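Local coordinates for hypothetical conserved protein (Geobacillus kaustophilus, PDB 2YXY), which is of unknown function but belongs to the DUF1811 family and joins a helical hairpin to a small antiparallel beta sheet, at residues D61-P64 against G65-Y68; Y82-V86 against F87-W91; M36-V39 against N40-A43; Q20-I23 against A24-E28. One frame throughout, in Å; residues are numbered along the deposited sequence.

Interaction 1 of 4, residues D61-P64 against G65-Y68; sequences DFHP and GEIY
F62 meets Y68 as a T-shaped aromatic pair: the phenyl ring turns its edge to the tyrosine face, with centroids 5.5 Å apart and planes at 60°. The touching corner is CD2 of F62, which lies 3.9 Å from CE2 of Y68 and sits over the rim of that ring, not its middle. L83, L107 and K109 also touch F62, and both rings are buried. The Y68 CG lies beside its backbone N (chi1 -50°), which sends the ring back toward F62 and H63. There the N-H of H63 points at the phenol oxygen, H63 N to Y68 OH being 2.9 Å with a nearly straight angle of 165° at the hydrogen; the tyrosine is thereby tied at its far end to the chain that precedes it. The imidazole of H63 runs abreast of the E66 side chain, with CB of H63 3.7 Å from OE2 of E66. From the carbonyl of H63 the chain reverses through P64 and G65, and E66 N returns to H63 O at 3.2 Å. G65 has a positive phi, where a CB would collide with P64 O. These features define a type II beta turn, here leading into the edge strand 67-70.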
loop_
_atom_site.group_PDB
_atom_site.type_symbol
_atom_site.label_atom_id
_atom_site.label_comp_id
_atom_site.label_asym_id
_atom_site.label_seq_id
_atom_site.Cartn_x
_atom_site.Cartn_y
_atom_site.Cartn_z
ATOM N N ASP A 61 -7.111 -11.122 -6.524
ATOM C CA ASP A 61 -6.528 -10.704 -7.792
ATOM C C ASP A 61 -5.021 -10.931 -7.825
ATOM O O ASP A 61 -4.387 -10.808 -8.876
ATOM C CB ASP A 61 -6.795 -9.219 -8.044
ATOM C CG ASP A 61 -8.264 -8.893 -8.086
ATOM O OD1 ASP A 61 -8.600 -7.717 -8.352
ATOM O OD2 ASP A 61 -9.077 -9.811 -7.852
ATOM N N PHE A 62 -4.443 -11.251 -6.674
ATOM C CA PHE A 62 -3.004 -11.464 -6.601
ATOM C C PHE A 62 -2.688 -12.922 -6.323
ATOM O O PHE A 62 -3.396 -13.578 -5.558
ATOM C CB PHE A 62 -2.402 -10.521 -5.552
ATOM C CG PHE A 62 -2.718 -9.080 -5.827
ATOM C CD1 PHE A 62 -3.897 -8.514 -5.351
ATOM C CD2 PHE A 62 -1.910 -8.329 -6.677
ATOM C CE1 PHE A 62 -4.265 -7.229 -5.714
ATOM C CE2 PHE A 62 -2.268 -7.050 -7.047
ATOM C CZ PHE A 62 -3.457 -6.496 -6.565
ATOM N N HIS A 63 -1.622 -13.423 -6.946
ATOM C CA HIS A 63 -1.271 -14.835 -6.812
ATOM C C HIS A 63 0.199 -15.118 -6.504
ATOM O O HIS A 63 1.094 -14.414 -6.964
ATOM C CB HIS A 63 -1.658 -15.588 -8.104
ATOM C CG HIS A 63 -3.010 -15.226 -8.645
ATOM N ND1 HIS A 63 -3.233 -14.101 -9.419
ATOM C CD2 HIS A 63 -4.222 -15.814 -8.507
ATOM C CE1 HIS A 63 -4.511 -14.022 -9.728
ATOM N NE2 HIS A 63 -5.139 -15.054 -9.185
ATOM N N PRO A 64 0.458 -16.170 -5.718
ATOM C CA PRO A 64 1.821 -16.551 -5.359
ATOM C C PRO A 64 2.559 -16.925 -6.645
ATOM O O PRO A 64 1.954 -17.431 -7.586
ATOM C CB PRO A 64 1.619 -17.760 -4.446
ATOM C CG PRO A 64 0.211 -17.569 -3.904
ATOM C CD PRO A 64 -0.527 -17.074 -5.099
ATOM N N GLY A 65 3.865 -16.683 -6.681
ATOM C CA GLY A 65 4.620 -17.009 -7.869
ATOM C C GLY A 65 4.572 -15.913 -8.909
ATOM O O GLY A 65 5.456 -15.834 -9.760
ATOM N N GLU A 66 3.542 -15.076 -8.853
ATOM C CA GLU A 66 3.428 -13.974 -9.801
ATOM C C GLU A 66 4.371 -12.823 -9.430
ATOM O O GLU A 66 4.774 -12.669 -8.270
ATOM C CB GLU A 66 1.990 -13.474 -9.853
ATOM C CG GLU A 66 1.251 -13.812 -11.130
ATOM C CD GLU A 66 1.207 -15.302 -11.412
ATOM O OE1 GLU A 66 2.260 -15.878 -11.765
ATOM O OE2 GLU A 66 0.113 -15.896 -11.281
ATOM N N ILE A 67 4.716 -12.020 -10.428
ATOM C CA ILE A 67 5.621 -10.891 -10.258
ATOM C C ILE A 67 4.863 -9.641 -10.696
ATOM O O ILE A 67 4.204 -9.642 -11.751
ATOM C CB ILE A 67 6.868 -11.062 -11.158
ATOM C CG1 ILE A 67 7.460 -12.458 -10.952
ATOM C CG2 ILE A 67 7.913 -9.990 -10.837
ATOM C CD1 ILE A 67 8.405 -12.887 -12.051
ATOM N N TYR A 68 4.936 -8.574 -9.902
ATOM C CA TYR A 68 4.217 -7.361 -10.286
ATOM C C TYR A 68 5.039 -6.075 -10.244
ATOM O O TYR A 68 6.000 -5.968 -9.492
ATOM C CB TYR A 68 2.986 -7.145 -9.379
ATOM C CG TYR A 68 2.078 -8.345 -9.221
ATOM C CD1 TYR A 68 2.418 -9.392 -8.371
ATOM C CD2 TYR A 68 0.899 -8.443 -9.946
ATOM C CE1 TYR A 68 1.608 -10.506 -8.250
ATOM C CE2 TYR A 68 0.075 -9.554 -9.837
ATOM C CZ TYR A 68 0.436 -10.586 -8.989
ATOM O OH TYR A 68 -0.368 -11.704 -8.897
#

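Interaction 2 of 4, residues Y82-V86 against F87-W91; sequences YLKGV and FAWGW
F87 pairs with K84 across a tight reversal: F87 N donates to K84 O (3.1 Å), and K84 N returns a straighter bond to F87 O. G85 combines a positive phi with a psi of -128°, which identifies a type II' turn, closing a beta hairpin with a two-residue loop, G85-V86. The F87 ring takes K84 O at its edge, in plane. A88 lies on the other face, at a non-hydrogen-bonded pair with L83, and its CB is pressed to 3.4 Å from CD1 of L83, closer than two methyl carbons normally approach. W89 makes the aromatic contact of the hairpin. Its five-membered ring makes an offset stack on the Y82 ring, centroids 4.2 Å apart and planes 3° from parallel, while W89 CB lies over the same face, 3.8 Å from the tyrosine ring centroid. The Y82 ring swings over W89 because its CG sits between the backbone N and carbonyl carbon (chi1 76°). An alanine at W89 would remove the indole and would probably leave one tyrosine face without its stacking partner. Strand 100-103 flanks the hairpin on the F87-W91 side, where A101 touches F87 and W89, while M51 and A54 of helix 39-54 pack on V86.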
loop_
_atom_site.group_PDB
_atom_site.type_symbol
_atom_site.label_atom_id
_atom_site.label_comp_id
_atom_site.label_asym_id
_atom_site.label_seq_id
_atom_site.Cartn_x
_atom_site.Cartn_y
_atom_site.Cartn_z
ATOM N N TYR A 82 3.633 -15.251 -0.974
ATOM C CA TYR A 82 2.295 -15.597 -0.505
ATOM C C TYR A 82 1.507 -14.406 0.016
ATOM O O TYR A 82 2.080 -13.403 0.441
ATOM C CB TYR A 82 2.378 -16.677 0.569
ATOM C CG TYR A 82 2.837 -16.179 1.907
ATOM C CD1 TYR A 82 1.913 -15.803 2.880
ATOM C CD2 TYR A 82 4.193 -16.081 2.206
ATOM C CE1 TYR A 82 2.328 -15.339 4.126
ATOM C CE2 TYR A 82 4.621 -15.618 3.444
ATOM C CZ TYR A 82 3.680 -15.249 4.400
ATOM O OH TYR A 82 4.091 -14.791 5.629
ATOM N N LEU A 83 0.187 -14.542 -0.023
ATOM C CA LEU A 83 -0.722 -13.511 0.431
ATOM C C LEU A 83 -1.307 -13.808 1.816
ATOM O O LEU A 83 -1.538 -14.964 2.184
ATOM C CB LEU A 83 -1.854 -13.348 -0.573
ATOM C CG LEU A 83 -1.543 -12.789 -1.966
ATOM C CD1 LEU A 83 -0.841 -11.451 -1.827
ATOM C CD2 LEU A 83 -0.695 -13.769 -2.756
ATOM N N LYS A 84 -1.553 -12.745 2.578
ATOM C CA LYS A 84 -2.100 -12.848 3.925
ATOM C C LYS A 84 -2.815 -11.546 4.271
ATOM O O LYS A 84 -2.172 -10.524 4.495
ATOM C CB LYS A 84 -0.970 -13.089 4.925
ATOM C CG LYS A 84 -0.662 -14.546 5.175
ATOM C CD LYS A 84 -1.690 -15.175 6.103
ATOM C CE LYS A 84 -1.466 -14.756 7.551
ATOM N NZ LYS A 84 -1.437 -13.278 7.719
ATOM N N GLY A 85 -4.140 -11.585 4.321
ATOM C CA GLY A 85 -4.891 -10.380 4.623
ATOM C C GLY A 85 -4.757 -9.467 3.422
ATOM O O GLY A 85 -4.995 -9.908 2.293
ATOM N N VAL A 86 -4.359 -8.213 3.639
ATOM C CA VAL A 86 -4.203 -7.286 2.520
ATOM C C VAL A 86 -2.724 -7.133 2.179
ATOM O O VAL A 86 -2.306 -6.160 1.545
ATOM C CB VAL A 86 -4.824 -5.906 2.843
ATOM C CG1 VAL A 86 -6.282 -6.072 3.142
ATOM C CG2 VAL A 86 -4.124 -5.259 4.014
ATOM N N PHE A 87 -1.943 -8.121 2.605
ATOM C CA PHE A 87 -0.501 -8.144 2.396
ATOM C C PHE A 87 0.019 -9.236 1.450
ATOM O O PHE A 87 -0.490 -10.364 1.389
ATOM C CB PHE A 87 0.224 -8.305 3.736
ATOM C CG PHE A 87 0.138 -7.101 4.626
ATOM C CD1 PHE A 87 0.976 -6.002 4.422
ATOM C CD2 PHE A 87 -0.784 -7.060 5.659
ATOM C CE1 PHE A 87 0.886 -4.869 5.243
ATOM C CE2 PHE A 87 -0.886 -5.935 6.486
ATOM C CZ PHE A 87 -0.053 -4.840 6.282
ATOM N N ALA A 88 1.052 -8.875 0.710
ATOM C CA ALA A 88 1.693 -9.803 -0.196
ATOM C C ALA A 88 3.085 -9.922 0.375
ATOM O O ALA A 88 3.769 -8.919 0.537
ATOM C CB ALA A 88 1.748 -9.219 -1.603
ATOM N N TRP A 89 3.486 -11.131 0.743
ATOM C CA TRP A 89 4.833 -11.343 1.254
ATOM C C TRP A 89 5.639 -11.833 0.056
ATOM O O TRP A 89 5.200 -12.721 -0.676
ATOM C CB TRP A 89 4.835 -12.407 2.334
ATOM C CG TRP A 89 4.041 -12.024 3.516
ATOM C CD1 TRP A 89 2.678 -12.044 3.644
ATOM C CD2 TRP A 89 4.556 -11.549 4.752
ATOM N NE1 TRP A 89 2.319 -11.609 4.894
ATOM C CE2 TRP A 89 3.457 -11.300 5.596
ATOM C CE3 TRP A 89 5.847 -11.308 5.231
ATOM C CZ2 TRP A 89 3.605 -10.826 6.893
ATOM C CZ3 TRP A 89 5.999 -10.834 6.521
ATOM C CH2 TRP A 89 4.881 -10.597 7.340
ATOM N N GLY A 90 6.811 -11.252 -0.134
ATOM C CA GLY A 90 7.648 -11.620 -1.262
ATOM C C GLY A 90 8.912 -10.791 -1.233
ATOM O O GLY A 90 9.374 -10.403 -0.160
ATOM N N TRP A 91 9.470 -10.495 -2.398
ATOM C CA TRP A 91 10.699 -9.713 -2.444
ATOM C C TRP A 91 10.857 -8.930 -3.736
ATOM O O TRP A 91 10.353 -9.338 -4.788
ATOM C CB TRP A 91 11.897 -10.647 -2.238
ATOM C CG TRP A 91 11.708 -11.977 -2.903
ATOM C CD1 TRP A 91 11.679 -12.222 -4.245
ATOM C CD2 TRP A 91 11.416 -13.227 -2.261
ATOM N NE1 TRP A 91 11.378 -13.543 -4.483
ATOM C CE2 TRP A 91 11.213 -14.186 -3.282
ATOM C CE3 TRP A 91 11.306 -13.636 -0.920
ATOM C CZ2 TRP A 91 10.899 -15.527 -3.008
ATOM C CZ3 TRP A 91 10.993 -14.973 -0.647
ATOM C CH2 TRP A 91 10.796 -15.900 -1.688
#

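Interaction 3 of 4, residues M36-V39 against N40-A43; sequences MGMV and NEYA
M38 and E41 meet at the start of helix 39-54, where M38 holds the N-cap position just after G37 has ended helix 16-36 in a Schellman motif. The reversal between the two helices is thus very short, and the positive phi of G37 (74°) marks the point where the chain leaves the first of them. Backbone hydrogen bonds give the clearest evidence for the new helix. M38 O accepts from Y42 N at 2.9 Å, and V39 O accepts from A43 N at 3.2 Å. Ahead of them, V39 N makes a weak bond to G37 O at 3.0 Å, which makes M38 the centre of an inverse gamma turn. Van der Waals contacts accompany this framework. CB of Y42 lies 3.4 Å from M38 O; with CG anti to its backbone N (chi1 175°), the ring leads away from the turn and touches A30, A33 and E34 of helix 16-36, so the aromatic group spans the two arms of the hairpin. On the exposed side, CG2 of V39 packs beside the N40 amide, 3.8 Å from its ND2. The E41 chain bends at chi2 (81°), folding the carboxylate back toward the start of the helix and setting its OE1 3.2 Å from CB of M38.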
loop_
_atom_site.group_PDB
_atom_site.type_symbol
_atom_site.label_atom_id
_atom_site.label_comp_id
_atom_site.label_asym_id
_atom_site.label_seq_id
_atom_site.Cartn_x
_atom_site.Cartn_y
_atom_site.Cartn_z
ATOM N N MET A 36 5.454 21.777 3.235
ATOM C CA MET A 36 6.316 22.234 4.321
ATOM C C MET A 36 7.660 21.534 4.347
ATOM O O MET A 36 8.542 21.891 5.140
ATOM C CB MET A 36 5.635 22.029 5.681
ATOM C CG MET A 36 4.404 22.892 5.902
ATOM S SD MET A 36 3.636 22.450 7.490
ATOM C CE MET A 36 3.024 20.771 7.108
ATOM N N GLY A 37 7.823 20.536 3.490
ATOM C CA GLY A 37 9.075 19.807 3.458
ATOM C C GLY A 37 9.265 18.859 4.635
ATOM O O GLY A 37 10.399 18.555 5.049
ATOM N N MET A 38 8.163 18.363 5.183
ATOM C CA MET A 38 8.268 17.434 6.310
ATOM C C MET A 38 8.275 16.027 5.709
ATOM O O MET A 38 7.273 15.301 5.723
ATOM C CB MET A 38 7.085 17.642 7.248
ATOM C CG MET A 38 6.771 19.105 7.420
ATOM S SD MET A 38 6.539 19.492 9.105
ATOM C CE MET A 38 8.280 19.777 9.508
ATOM N N VAL A 39 9.429 15.667 5.168
ATOM C CA VAL A 39 9.619 14.408 4.476
ATOM C C VAL A 39 9.241 13.127 5.205
ATOM O O VAL A 39 8.713 12.194 4.592
ATOM C CB VAL A 39 11.067 14.302 3.980
ATOM C CG1 VAL A 39 11.348 15.475 3.053
ATOM C CG2 VAL A 39 12.048 14.268 5.177
ATOM N N ASN A 40 9.507 13.074 6.507
ATOM C CA ASN A 40 9.191 11.890 7.287
ATOM C C ASN A 40 7.686 11.785 7.571
ATOM O O ASN A 40 7.106 10.700 7.519
ATOM C CB ASN A 40 10.008 11.931 8.573
ATOM C CG ASN A 40 11.501 11.700 8.306
ATOM O OD1 ASN A 40 12.347 12.055 9.111
ATOM N ND2 ASN A 40 11.813 11.091 7.166
ATOM N N GLU A 41 7.069 12.921 7.889
ATOM C CA GLU A 41 5.638 12.984 8.158
ATOM C C GLU A 41 4.871 12.623 6.872
ATOM O O GLU A 41 3.873 11.905 6.901
ATOM C CB GLU A 41 5.261 14.402 8.613
ATOM C CG GLU A 41 5.640 14.749 10.061
ATOM C CD GLU A 41 7.100 15.151 10.241
ATOM O OE1 GLU A 41 7.847 15.226 9.240
ATOM O OE2 GLU A 41 7.505 15.397 11.404
ATOM N N TYR A 42 5.369 13.110 5.740
ATOM C CA TYR A 42 4.745 12.834 4.463
ATOM C C TYR A 42 4.731 11.324 4.187
ATOM O O TYR A 42 3.688 10.769 3.792
ATOM C CB TYR A 42 5.506 13.564 3.338
ATOM C CG TYR A 42 5.000 13.246 1.935
ATOM C CD1 TYR A 42 3.909 13.919 1.391
ATOM C CD2 TYR A 42 5.605 12.244 1.168
ATOM C CE1 TYR A 42 3.424 13.600 0.116
ATOM C CE2 TYR A 42 5.134 11.925 -0.102
ATOM C CZ TYR A 42 4.045 12.604 -0.621
ATOM O OH TYR A 42 3.587 12.279 -1.882
ATOM N N ALA A 43 5.881 10.668 4.390
ATOM C CA ALA A 43 5.998 9.227 4.143
ATOM C C ALA A 43 5.091 8.413 5.094
ATOM O O ALA A 43 4.614 7.346 4.725
ATOM C CB ALA A 43 7.487 8.766 4.271
#

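Interaction 4 of 4, residues Q20-I23 against A24-E28; sequences QQEI and AMLTE
E22 and M25 run abreast in one direction on helix 16-36, part of a predicted coiled coil that packs against helix 39-54 as a helical hairpin. The methionine turns at chi2 (-87°) and again at chi3, which brings the terminal methyl back to the carboxylate, with CE 3.0 Å from OE2 of E22. L26, one turn on from E22, crosses that side chain at a slant: its CD1 rests 3.7 Å from CG of E22. The glutamate starts with CG anti to its backbone N (chi1 170°) and then bends at chi2 (78°), which lays the aliphatic part against the leucine. Its OE1 is hydrogen-bonded to the hydroxyl of Y11, which also touches L26, and this gives the buried carboxylate a polar mate. An alanine in place of E22 would probably leave the Y11 hydroxyl without its hydrogen-bond partner and deprive the M25 methyl and L26 CD1 of their contacts. Toward the second helix, I23 and T27 cross each other, and I49 touches both T27 and L26 while A52 touches I23. The backbone bonds are regular i to i+4 ones, L26 N to E22 O measuring 2.9 Å. I23 O is gripped twice, once from each side of the carbonyl plane: T27 N reaches it at 2.8 Å, and the hydroxyl T27 OG1 donates to it at 2.6 Å.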
loop_
_atom_site.group_PDB
_atom_site.type_symbol
_atom_site.label_atom_id
_atom_site.label_comp_id
_atom_site.label_asym_id
_atom_site.label_seq_id
_atom_site.Cartn_x
_atom_site.Cartn_y
_atom_site.Cartn_z
ATOM N N GLN A 20 -12.662 5.792 2.138
ATOM C CA GLN A 20 -12.469 6.917 1.203
ATOM C C GLN A 20 -12.311 8.258 1.915
ATOM O O GLN A 20 -11.494 9.097 1.502
ATOM C CB GLN A 20 -13.634 7.022 0.213
ATOM C CG GLN A 20 -13.659 5.920 -0.835
ATOM C CD GLN A 20 -12.672 6.159 -1.969
ATOM O OE1 GLN A 20 -11.485 6.433 -1.745
ATOM N NE2 GLN A 20 -13.158 6.046 -3.201
ATOM N N GLN A 21 -13.123 8.463 2.955
ATOM C CA GLN A 21 -13.066 9.678 3.759
ATOM C C GLN A 21 -11.723 9.726 4.510
ATOM O O GLN A 21 -11.117 10.785 4.640
ATOM C CB GLN A 21 -14.246 9.718 4.755
ATOM C CG GLN A 21 -15.589 9.708 4.014
ATOM C CD GLN A 21 -16.810 9.607 4.906
ATOM O OE1 GLN A 21 -16.918 8.707 5.746
ATOM N NE2 GLN A 21 -17.757 10.518 4.707
ATOM N N GLU A 22 -11.280 8.587 5.038
ATOM C CA GLU A 22 -10.002 8.566 5.727
ATOM C C GLU A 22 -8.909 8.945 4.691
ATOM O O GLU A 22 -8.054 9.786 4.944
ATOM C CB GLU A 22 -9.743 7.178 6.301
ATOM C CG GLU A 22 -8.320 6.983 6.831
ATOM C CD GLU A 22 -8.105 7.615 8.198
ATOM O OE1 GLU A 22 -7.017 7.394 8.794
ATOM O OE2 GLU A 22 -9.022 8.328 8.668
ATOM N N ILE A 23 -8.978 8.360 3.504
ATOM C CA ILE A 23 -7.973 8.655 2.490
ATOM C C ILE A 23 -7.956 10.132 2.105
ATOM O O ILE A 23 -6.877 10.709 1.910
ATOM C CB ILE A 23 -8.181 7.775 1.245
ATOM C CG1 ILE A 23 -7.770 6.336 1.589
ATOM C CG2 ILE A 23 -7.376 8.330 0.049
ATOM C CD1 ILE A 23 -8.363 5.271 0.666
ATOM N N ALA A 24 -9.137 10.746 1.993
ATOM C CA ALA A 24 -9.227 12.172 1.647
ATOM C C ALA A 24 -8.571 13.018 2.753
ATOM O O ALA A 24 -7.885 13.995 2.484
ATOM C CB ALA A 24 -10.715 12.606 1.456
ATOM N N MET A 25 -8.800 12.645 4.000
ATOM C CA MET A 25 -8.222 13.368 5.126
ATOM C C MET A 25 -6.688 13.208 5.147
ATOM O O MET A 25 -5.949 14.175 5.340
ATOM C CB MET A 25 -8.834 12.831 6.422
ATOM C CG MET A 25 -8.205 13.342 7.743
ATOM S SD MET A 25 -6.769 12.380 8.306
ATOM C CE MET A 25 -7.545 10.894 9.086
ATOM N N LEU A 26 -6.220 11.979 4.949
ATOM C CA LEU A 26 -4.787 11.689 4.941
ATOM C C LEU A 26 -4.119 12.411 3.760
ATOM O O LEU A 26 -3.003 12.949 3.885
ATOM C CB LEU A 26 -4.561 10.177 4.820
ATOM C CG LEU A 26 -4.994 9.245 5.970
ATOM C CD1 LEU A 26 -4.960 7.758 5.527
ATOM C CD2 LEU A 26 -4.071 9.474 7.160
ATOM N N THR A 27 -4.817 12.437 2.626
ATOM C CA THR A 27 -4.297 13.077 1.421
ATOM C C THR A 27 -4.055 14.570 1.649
ATOM O O THR A 27 -3.036 15.105 1.213
ATOM C CB THR A 27 -5.256 12.849 0.241
ATOM O OG1 THR A 27 -5.291 11.448 -0.049
ATOM C CG2 THR A 27 -4.807 13.632 -1.040
ATOM N N GLU A 28 -4.967 15.234 2.355
ATOM C CA GLU A 28 -4.811 16.659 2.626
ATOM C C GLU A 28 -3.633 16.917 3.596
ATOM O O GLU A 28 -2.888 17.879 3.435
ATOM C CB GLU A 28 -6.131 17.244 3.166
ATOM C CG GLU A 28 -6.035 18.722 3.587
ATOM C CD GLU A 28 -5.771 19.680 2.417
ATOM O OE1 GLU A 28 -5.396 20.843 2.691
ATOM O OE2 GLU A 28 -5.945 19.293 1.238
#

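How the interactions relate
From the N terminus, interaction 4 comes first, within helix 16-36; interaction 3 then closes the short turn into helix 39-54, its nearest atoms about 7 Å from those of interaction 4. Together they mark the first half of the first helix and the tip of the helical hairpin. The chain next passes to interaction 1, the turn that opens strand 67-70, and finally to interaction 2, the hairpin of strands 76-84 and 87-92. All four lie in series, none nested or crossing. Interactions 1 and 2 touch: L83 CD2 packs on the F62-P64 backbone, in the loop before strand 67-70; that strand and 76-84 are neighbours in the sheet. Both lie across the chain's centre from interactions 3 and 4.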